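Local coordinates for protein protoporphyrinogen oxidase (Exiguobacterium sibiricum, PDB 3LOV) that binds FAD and probably oxidises coproporphyrinogen III to coproporphyrin III with oxygen, a step of coproporphyrin-dependent heme b synthesis, at residues F53-G58 against H357-A362; V313-D318 against K399-S404; L299-Q304 against I421-E426. One frame throughout, in Å; residues are numbered along the deposited sequence. Where two conformers were deposited one is given.

Contact 1: residues F53-G58 against H357-A362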
loop_
_atom_site.group_PDB
_atom_site.type_symbol
_atom_site.label_atom_id
_atom_site.label_comp_id
_atom_site.label_asym_id
_atom_site.label_seq_id
_atom_site.Cartn_x
_atom_site.Cartn_y
_atom_site.Cartn_z
ATOM N N PHE A 53 -16.096 16.354 8.300
ATOM C CA PHE A 53 -15.117 15.736 7.382
ATOM C C PHE A 53 -14.822 14.262 7.749
ATOM O O PHE A 53 -14.829 13.903 8.919
ATOM C CB PHE A 53 -13.796 16.526 7.388
ATOM C CG PHE A 53 -13.911 17.950 6.913
ATOM C CD1 PHE A 53 -14.189 18.233 5.596
ATOM C CD2 PHE A 53 -13.687 19.008 7.797
ATOM C CE1 PHE A 53 -14.303 19.552 5.161
ATOM C CE2 PHE A 53 -13.777 20.332 7.378
ATOM C CZ PHE A 53 -14.080 20.602 6.050
ATOM N N THR A 54 -14.589 13.416 6.742
ATOM C CA THR A 54 -14.001 12.070 6.928
ATOM C C THR A 54 -12.842 11.934 5.910
ATOM O O THR A 54 -13.028 11.582 4.737
ATOM C CB THR A 54 -15.038 10.925 6.748
ATOM O OG1 THR A 54 -16.183 11.172 7.575
ATOM C CG2 THR A 54 -14.463 9.558 7.106
ATOM N N ILE A 55 -11.644 12.254 6.360
ATOM C CA ILE A 55 -10.491 12.392 5.463
ATOM C C ILE A 55 -9.406 11.444 5.949
ATOM O O ILE A 55 -9.015 11.514 7.107
ATOM C CB ILE A 55 -9.996 13.844 5.465
ATOM C CG1 ILE A 55 -11.047 14.772 4.837
ATOM C CG2 ILE A 55 -8.678 13.991 4.697
ATOM C CD1 ILE A 55 -10.770 16.259 5.076
ATOM N N GLU A 56 -8.933 10.558 5.070
ATOM C CA GLU A 56 -7.934 9.545 5.466
ATOM C C GLU A 56 -6.529 10.142 5.555
ATOM O O GLU A 56 -6.134 10.919 4.704
ATOM C CB GLU A 56 -7.954 8.330 4.513
ATOM C CG GLU A 56 -9.319 7.613 4.452
ATOM C CD GLU A 56 -9.716 6.969 5.757
ATOM O OE1 GLU A 56 -8.867 6.890 6.667
ATOM O OE2 GLU A 56 -10.884 6.508 5.869
ATOM N N ARG A 57 -5.810 9.822 6.623
ATOM C CA ARG A 57 -4.453 10.291 6.804
ATOM C C ARG A 57 -3.448 9.335 6.224
ATOM O O ARG A 57 -2.376 9.751 5.837
ATOM C CB ARG A 57 -4.121 10.501 8.268
ATOM C CG ARG A 57 -4.767 11.741 8.881
ATOM C CD ARG A 57 -4.202 11.875 10.280
ATOM N NE ARG A 57 -4.760 12.956 11.053
ATOM C CZ ARG A 57 -4.121 14.053 11.419
ATOM N NH1 ARG A 57 -2.878 14.289 11.026
ATOM N NH2 ARG A 57 -4.753 14.939 12.167
ATOM N N GLY A 58 -3.782 8.048 6.207
ATOM C CA GLY A 58 -2.943 7.001 5.607
ATOM C C GLY A 58 -3.602 6.343 4.402
ATOM O O GLY A 58 -3.998 7.015 3.470
ATOM N N HIS A 357 -17.137 20.921 0.234
ATOM C CA HIS A 357 -15.808 21.496 0.151
ATOM C C HIS A 357 -14.998 20.889 -0.964
ATOM O O HIS A 357 -15.337 19.837 -1.496
ATOM C CB HIS A 357 -15.046 21.285 1.467
ATOM C CG HIS A 357 -15.668 21.953 2.648
ATOM N ND1 HIS A 357 -16.804 21.470 3.258
ATOM C CD2 HIS A 357 -15.291 23.043 3.358
ATOM C CE1 HIS A 357 -17.100 22.232 4.295
ATOM N NE2 HIS A 357 -16.201 23.197 4.374
ATOM N N THR A 358 -13.910 21.582 -1.296
ATOM C CA THR A 358 -12.928 21.108 -2.224
ATOM C C THR A 358 -11.768 20.692 -1.345
ATOM O O THR A 358 -11.220 21.510 -0.585
ATOM C CB THR A 358 -12.525 22.213 -3.198
ATOM O OG1 THR A 358 -13.665 22.549 -3.998
ATOM C CG2 THR A 358 -11.394 21.776 -4.121
ATOM N N VAL A 359 -11.400 19.412 -1.431
ATOM C CA VAL A 359 -10.300 18.896 -0.626
ATOM C C VAL A 359 -9.282 18.204 -1.502
ATOM O O VAL A 359 -9.632 17.273 -2.249
ATOM C CB VAL A 359 -10.816 17.937 0.424
ATOM C CG1 VAL A 359 -9.663 17.446 1.316
ATOM C CG2 VAL A 359 -11.946 18.624 1.249
ATOM N N LEU A 360 -8.032 18.664 -1.395
ATOM C CA LEU A 360 -6.917 18.097 -2.145
ATOM C C LEU A 360 -6.003 17.325 -1.169
ATOM O O LEU A 360 -5.688 17.804 -0.085
ATOM C CB LEU A 360 -6.144 19.184 -2.926
ATOM C CG LEU A 360 -6.875 20.028 -4.011
ATOM C CD1 LEU A 360 -5.933 21.058 -4.670
ATOM C CD2 LEU A 360 -7.496 19.153 -5.104
ATOM N N ARG A 361 -5.611 16.111 -1.534
ATOM C CA ARG A 361 -4.626 15.332 -0.736
ATOM C C ARG A 361 -3.405 15.051 -1.613
ATOM O O ARG A 361 -3.511 14.320 -2.587
ATOM C CB ARG A 361 -5.188 14.008 -0.163
ATOM C CG ARG A 361 -4.192 13.336 0.849
ATOM C CD ARG A 361 -4.749 12.223 1.738
ATOM N NE ARG A 361 -4.861 10.952 1.047
ATOM C CZ ARG A 361 -4.706 9.742 1.611
ATOM N NH1 ARG A 361 -4.441 9.593 2.909
ATOM N NH2 ARG A 361 -4.812 8.666 0.859
ATOM N N ALA A 362 -2.288 15.701 -1.301
ATOM C CA ALA A 362 -1.027 15.484 -2.006
ATOM C C ALA A 362 -0.159 14.474 -1.238
ATOM O O ALA A 362 -0.199 14.399 -0.021
ATOM C CB ALA A 362 -0.281 16.805 -2.240
#

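Contact 2: residues V313-D318 against K399-S404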
loop_
_atom_site.group_PDB
_atom_site.type_symbol
_atom_site.label_atom_id
_atom_site.label_comp_id
_atom_site.label_asym_id
_atom_site.label_seq_id
_atom_site.Cartn_x
_atom_site.Cartn_y
_atom_site.Cartn_z
ATOM N N VAL A 313 -0.453 15.438 2.622
ATOM C CA VAL A 313 -0.715 16.826 2.964
ATOM C C VAL A 313 -2.081 17.134 2.350
ATOM O O VAL A 313 -2.232 17.125 1.141
ATOM C CB VAL A 313 0.403 17.776 2.467
ATOM C CG1 VAL A 313 0.091 19.255 2.887
ATOM C CG2 VAL A 313 1.771 17.313 2.996
ATOM N N THR A 314 -3.077 17.305 3.206
ATOM C CA THR A 314 -4.449 17.472 2.779
ATOM C C THR A 314 -4.808 18.920 2.998
ATOM O O THR A 314 -4.562 19.448 4.064
ATOM C CB THR A 314 -5.428 16.571 3.560
ATOM O OG1 THR A 314 -5.243 15.197 3.165
ATOM C CG2 THR A 314 -6.871 16.999 3.272
HETATM N N MSE A 315 -5.346 19.561 1.962
HETATM C CA MSE A 315 -5.770 20.973 2.035
HETATM C C MSE A 315 -7.278 21.089 1.808
HETATM O O MSE A 315 -7.780 20.639 0.775
HETATM C CB MSE A 315 -5.049 21.779 0.968
HETATM C CG MSE A 315 -3.602 22.014 1.287
HETATM SE SE MSE A 315 -2.546 22.233 -0.308
HETATM C CE MSE A 315 -1.224 23.223 0.653
ATOM N N ILE A 316 -7.964 21.671 2.795
ATOM C CA ILE A 316 -9.404 21.861 2.786
ATOM C C ILE A 316 -9.644 23.295 2.337
ATOM O O ILE A 316 -9.166 24.225 2.951
ATOM C CB ILE A 316 -10.041 21.658 4.190
ATOM C CG1 ILE A 316 -10.064 20.165 4.579
ATOM C CG2 ILE A 316 -11.486 22.242 4.208
ATOM C CD1 ILE A 316 -10.212 19.892 6.077
ATOM N N PHE A 317 -10.391 23.449 1.252
ATOM C CA PHE A 317 -10.786 24.755 0.733
ATOM C C PHE A 317 -12.279 24.905 0.786
ATOM O O PHE A 317 -13.004 23.922 0.599
ATOM C CB PHE A 317 -10.423 24.851 -0.738
ATOM C CG PHE A 317 -8.966 24.727 -1.006
ATOM C CD1 PHE A 317 -8.147 25.858 -0.991
ATOM C CD2 PHE A 317 -8.402 23.481 -1.265
ATOM C CE1 PHE A 317 -6.784 25.749 -1.252
ATOM C CE2 PHE A 317 -7.055 23.369 -1.530
ATOM C CZ PHE A 317 -6.234 24.497 -1.516
ATOM N N ASP A 318 -12.759 26.134 0.961
ATOM C CA ASP A 318 -14.175 26.406 0.733
ATOM C C ASP A 318 -14.527 25.956 -0.692
ATOM O O ASP A 318 -13.696 26.043 -1.601
ATOM C CB ASP A 318 -14.500 27.890 0.967
ATOM C CG ASP A 318 -14.741 28.208 2.439
ATOM O OD1 ASP A 318 -15.505 27.453 3.085
ATOM O OD2 ASP A 318 -14.174 29.208 2.948
ATOM N N LYS A 399 -8.229 26.595 3.699
ATOM C CA LYS A 399 -8.868 26.906 4.962
ATOM C C LYS A 399 -8.225 26.099 6.090
ATOM O O LYS A 399 -8.167 26.525 7.237
ATOM C CB LYS A 399 -10.364 26.598 4.852
ATOM C CG LYS A 399 -11.113 26.797 6.138
ATOM C CD LYS A 399 -12.628 26.917 5.918
ATOM C CE LYS A 399 -13.247 25.621 5.418
ATOM N NZ LYS A 399 -14.626 25.470 5.921
ATOM N N GLN A 400 -7.726 24.919 5.767
ATOM C CA GLN A 400 -7.117 24.070 6.788
ATOM C C GLN A 400 -6.185 23.087 6.093
ATOM O O GLN A 400 -6.472 22.684 4.961
ATOM C CB GLN A 400 -8.192 23.317 7.560
ATOM C CG GLN A 400 -7.658 22.688 8.849
ATOM C CD GLN A 400 -8.617 21.714 9.465
ATOM O OE1 GLN A 400 -9.769 21.603 9.050
ATOM N NE2 GLN A 400 -8.149 20.998 10.473
ATOM N N VAL A 401 -5.085 22.730 6.764
ATOM C CA VAL A 401 -4.138 21.761 6.250
ATOM C C VAL A 401 -3.936 20.649 7.280
ATOM O O VAL A 401 -3.814 20.918 8.447
ATOM C CB VAL A 401 -2.816 22.452 5.824
ATOM C CG1 VAL A 401 -1.870 21.482 5.173
ATOM C CG2 VAL A 401 -3.128 23.567 4.853
ATOM N N ILE A 402 -3.952 19.390 6.834
ATOM C CA ILE A 402 -3.757 18.223 7.707
ATOM C C ILE A 402 -2.567 17.468 7.133
ATOM O O ILE A 402 -2.607 16.980 5.977
ATOM C CB ILE A 402 -5.029 17.295 7.745
ATOM C CG1 ILE A 402 -6.286 18.078 8.199
ATOM C CG2 ILE A 402 -4.784 16.011 8.655
ATOM C CD1 ILE A 402 -7.698 17.531 7.611
ATOM N N ILE A 403 -1.492 17.406 7.925
ATOM C CA ILE A 403 -0.237 16.772 7.547
ATOM C C ILE A 403 -0.052 15.456 8.322
ATOM O O ILE A 403 -0.215 15.425 9.526
ATOM C CB ILE A 403 0.970 17.709 7.847
ATOM C CG1 ILE A 403 1.003 18.900 6.875
ATOM C CG2 ILE A 403 2.274 16.965 7.737
ATOM C CD1 ILE A 403 2.028 19.983 7.292
ATOM N N SER A 404 0.251 14.376 7.625
ATOM C CA SER A 404 0.516 13.089 8.264
ATOM C C SER A 404 1.778 12.509 7.668
ATOM O O SER A 404 2.099 12.777 6.515
ATOM C CB SER A 404 -0.643 12.138 8.037
ATOM O OG SER A 404 -1.848 12.773 8.418
#

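Contact 3: residues L299-Q304 against I421-E426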
loop_
_atom_site.group_PDB
_atom_site.type_symbol
_atom_site.label_atom_id
_atom_site.label_comp_id
_atom_site.label_asym_id
_atom_site.label_seq_id
_atom_site.Cartn_x
_atom_site.Cartn_y
_atom_site.Cartn_z
ATOM N N LEU A 299 19.197 -12.850 9.349
ATOM C CA LEU A 299 18.087 -12.351 8.544
ATOM C C LEU A 299 18.530 -11.246 7.550
ATOM O O LEU A 299 18.006 -10.128 7.570
ATOM C CB LEU A 299 17.060 -11.788 9.521
ATOM C CG LEU A 299 16.420 -12.789 10.501
ATOM C CD1 LEU A 299 15.297 -12.123 11.357
ATOM C CD2 LEU A 299 15.886 -13.980 9.772
ATOM N N PRO A 300 19.538 -11.534 6.698
ATOM C CA PRO A 300 20.043 -10.480 5.808
ATOM C C PRO A 300 18.950 -10.019 4.842
ATOM O O PRO A 300 18.941 -8.852 4.447
ATOM C CB PRO A 300 21.189 -11.174 5.051
ATOM C CG PRO A 300 20.862 -12.637 5.116
ATOM C CD PRO A 300 20.220 -12.818 6.473
ATOM N N GLU A 301 18.047 -10.937 4.465
ATOM C CA GLU A 301 16.902 -10.589 3.607
ATOM C C GLU A 301 16.138 -9.409 4.193
ATOM O O GLU A 301 15.805 -8.461 3.482
ATOM C CB GLU A 301 15.945 -11.752 3.422
ATOM C CG GLU A 301 16.546 -12.957 2.732
ATOM C CD GLU A 301 17.297 -13.898 3.689
ATOM O OE1 GLU A 301 17.479 -13.591 4.882
ATOM O OE2 GLU A 301 17.656 -14.991 3.255
ATOM N N LEU A 302 15.916 -9.416 5.496
ATOM C CA LEU A 302 15.254 -8.283 6.140
ATOM C C LEU A 302 16.152 -7.055 6.289
ATOM O O LEU A 302 15.657 -5.937 6.228
ATOM C CB LEU A 302 14.675 -8.678 7.499
ATOM C CG LEU A 302 13.485 -9.628 7.465
ATOM C CD1 LEU A 302 12.843 -9.675 8.867
ATOM C CD2 LEU A 302 12.450 -9.218 6.443
ATOM N N GLU A 303 17.465 -7.246 6.494
ATOM C CA GLU A 303 18.401 -6.089 6.549
ATOM C C GLU A 303 18.467 -5.348 5.197
ATOM O O GLU A 303 18.654 -4.161 5.154
ATOM C CB GLU A 303 19.821 -6.530 6.945
ATOM C CG GLU A 303 19.918 -7.050 8.365
ATOM C CD GLU A 303 21.166 -7.883 8.645
ATOM O OE1 GLU A 303 21.930 -8.216 7.718
ATOM O OE2 GLU A 303 21.347 -8.257 9.812
ATOM N N GLN A 304 18.339 -6.076 4.105
ATOM C CA GLN A 304 18.372 -5.481 2.767
ATOM C C GLN A 304 17.023 -5.073 2.224
ATOM O O GLN A 304 16.958 -4.599 1.109
ATOM C CB GLN A 304 18.991 -6.494 1.801
ATOM C CG GLN A 304 20.458 -6.735 2.128
ATOM C CD GLN A 304 20.941 -8.072 1.620
ATOM O OE1 GLN A 304 20.676 -8.468 0.482
ATOM N NE2 GLN A 304 21.631 -8.796 2.476
ATOM N N ILE A 421 11.275 -14.277 1.904
ATOM C CA ILE A 421 10.476 -14.225 3.119
ATOM C C ILE A 421 10.253 -15.657 3.676
ATOM O O ILE A 421 10.275 -15.831 4.883
ATOM C CB ILE A 421 9.177 -13.528 2.862
ATOM C CG1 ILE A 421 9.433 -12.012 2.597
ATOM C CG2 ILE A 421 8.101 -13.832 3.966
ATOM C CD1 ILE A 421 10.308 -11.255 3.611
ATOM N N GLN A 422 10.024 -16.669 2.829
ATOM C CA GLN A 422 9.940 -18.082 3.278
ATOM C C GLN A 422 11.221 -18.463 4.030
ATOM O O GLN A 422 11.195 -19.082 5.108
ATOM C CB GLN A 422 9.692 -19.038 2.075
ATOM C CG GLN A 422 10.156 -20.498 2.291
ATOM C CD GLN A 422 9.905 -21.434 1.089
ATOM O OE1 GLN A 422 9.258 -21.066 0.108
ATOM N NE2 GLN A 422 10.417 -22.656 1.184
ATOM N N ARG A 423 12.365 -18.105 3.453
ATOM C CA ARG A 423 13.614 -18.412 4.109
ATOM C C ARG A 423 13.750 -17.652 5.445
ATOM O O ARG A 423 14.174 -18.240 6.411
ATOM C CB ARG A 423 14.813 -18.191 3.166
ATOM C CG ARG A 423 16.159 -18.754 3.712
ATOM C CD ARG A 423 16.871 -17.677 4.493
ATOM N NE ARG A 423 17.811 -18.133 5.512
ATOM C CZ ARG A 423 18.356 -17.331 6.419
ATOM N NH1 ARG A 423 18.022 -16.036 6.458
ATOM N NH2 ARG A 423 19.225 -17.819 7.302
ATOM N N VAL A 424 13.379 -16.367 5.512
ATOM C CA VAL A 424 13.367 -15.613 6.786
ATOM C C VAL A 424 12.527 -16.376 7.862
ATOM O O VAL A 424 13.013 -16.652 8.967
ATOM C CB VAL A 424 12.903 -14.106 6.565
ATOM C CG1 VAL A 424 12.446 -13.417 7.854
ATOM C CG2 VAL A 424 13.997 -13.267 5.888
ATOM N N ARG A 425 11.320 -16.801 7.495
ATOM C CA ARG A 425 10.413 -17.494 8.415
ATOM C C ARG A 425 10.953 -18.829 8.930
ATOM O O ARG A 425 10.787 -19.135 10.123
ATOM C CB ARG A 425 9.047 -17.688 7.770
ATOM C CG ARG A 425 8.273 -16.349 7.630
ATOM C CD ARG A 425 6.854 -16.609 7.156
ATOM N NE ARG A 425 5.952 -15.494 7.443
ATOM C CZ ARG A 425 5.217 -14.852 6.533
ATOM N NH1 ARG A 425 5.211 -15.208 5.247
ATOM N NH2 ARG A 425 4.424 -13.874 6.927
ATOM N N GLU A 426 11.655 -19.574 8.063
ATOM C CA GLU A 426 12.298 -20.842 8.442
ATOM C C GLU A 426 13.449 -20.618 9.396
ATOM O O GLU A 426 13.656 -21.387 10.339
ATOM C CB GLU A 426 12.823 -21.569 7.195
ATOM C CG GLU A 426 11.714 -22.102 6.315
ATOM C CD GLU A 426 12.221 -22.594 4.966
ATOM O OE1 GLU A 426 13.466 -22.656 4.781
ATOM O OE2 GLU A 426 11.368 -22.907 4.096
#

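Contact 1: residues F53-G58 against H357-A362
Phe53 drives the edge of its ring into one face of His357, a T-shaped pair with centroids 4.8 Å apart and planes at 65°. Phe53 CZ stands over the centre of the imidazole, 3.7 Å above its plane, and CE1 sits 3.7 Å from His357 ND1. With chi1 at -63°, CG of His357 is anti to its carbonyl carbon, and the imidazole stands up from strand 357-364 to meet the phenyl edge; its NE2 is hydrogen-bonded to Lys399 NZ. With an alanine at His357, the edge of Phe53 would probably lose its aromatic face and Lys399 NZ this partner. Ile55 comes next, its CD1 resting on CG1 of Val359 at 4.1 Å, and both side chains also touch Thr314. At Glu56 it is the carbonyl that takes part: O receives a weak bond from Arg361 NH1, while OE1 is hydrogen-bonded to the Thr47 hydroxyl and OE2 to the backbone N of Leu235. Gly58 O takes the straight bond from Arg361 NH1, 2.7 Å with 163° at the hydrogen, in the carbonyl plane on a lone pair and close to the guanidinium plane; NH2 adds a weak second bond. NH1 thus reaches two main-chain oxygens, one bond straight and one weak. The buried guanidinium is met by carbonyl oxygens of 53-58, and Asp60, an FAD-binding residue whose side chain it touches, probably helps to balance its charge.

Contact 2: residues V313-D318 against K399-S404
Ile316 and Gln400 form a hydrogen-bonded antiparallel pair whose side chains run side by side in the same direction, Ile316 CD1 ending 3.5 Å from Gln400 OE1. The same CD1 reaches along the sheet to CD1 of Ile402, 3.8 Å away, where the two isoleucines cross obliquely. Gln400 is extended, with CG anti to the backbone N (chi1 -166°), which carries its amide along the isoleucine and on to the hydroxyl of Tyr48, bound by NE2. Thr314 pairs with Ile402 on this face, through the reciprocal bonds Thr314 N to Ile402 O and Ile402 N to Thr314 O. On the other face Val313, Met315, Val401 and Ile403 pack together. Val313 CG1 lies 3.7 Å from Val401 CG1 and also touches CG1 of Ile403, which points the same way. Val401 turns its other methyl, CG2, to CG of Met315 (a selenomethionine) at 3.9 Å. The ladder ends in a classic beta bulge: Lys399 and Gln400 both face Ile316, whose O accepts from Lys399 N at 2.7 Å and from Gln400 N at 3.2 Å. Beyond the bulge the Lys399 chain bends at chi3 and chi4, passes CG2 of Ile316 and crosses Asp318 at about a right angle, making a long salt bridge, 3.6 Å from Lys399 NZ to Asp318 OD1, while NZ is also hydrogen-bonded to His357 NE2. Strand 400-411 is the outermost strand of the mixed sheet here, and strand 307-318 is bonded on its far side to strand 357-364. Helix 377-392 packs on the face of Met315 and Val401, while Phe53 and Ile55 lie against Ile316 on the opposite face.

Contact 3: residues L299-Q304 against I421-E426
Val424 is the bump that fits the hollow formed by Leu299, Glu301 and Leu302. Its two methyls part company: CG2 presses on Glu301 CB at 3.5 Å, and CG1 meets both leucines from two directions, 4.0 Å from Leu299 CD2 and 3.9 Å from Leu302 CD1. Both leucines cross the valine at about a right angle. Deeper along the seam, Leu302 sends its other methyl, CD2, to the CD1 tip of Ile421 at 4.1 Å. Arg423 bends at chi2 (-91°) and brings its guanidinium beside the carboxylate of Glu301, with the two planes 25° apart. The salt bridge runs from Arg423 NH1 to Glu301 OE1 at 3.0 Å, but the hydrogen bond within it is weak, with 124° at the hydrogen; the stronger partner of NH1 is the carbonyl O of His298, to which it is hydrogen-bonded. Pro300 CD rests near the same nitrogen, just after Leu299, the N-cap residue of the short helix. Helix 300-303 packs on helix 417-431, and Leu302 also touches His287, Val290 and Val291 of helix 287-293.

Contacts 1 and 2 belong together: strands 357-364 and 307-318 are neighbours in the mixed sheet, and their backbones join where Leu360 O meets Met315 N at 2.7 Å. Contact 1 is the more buried, linking that sheet to 53-58 with no backbone-to-backbone bond across the two segments: side chains pack, and an arginine bonds to main-chain oxygens close to FAD. Contact 2 is a backbone ladder at the sheet margin, its exposed end carrying a salt bridge. Contact 3, partly buried on the opposite side of the chain's centre, about 37 Å from contact 1 and 40 Å from contact 2 between centres, joins helices through aliphatic packing beneath an ion pair.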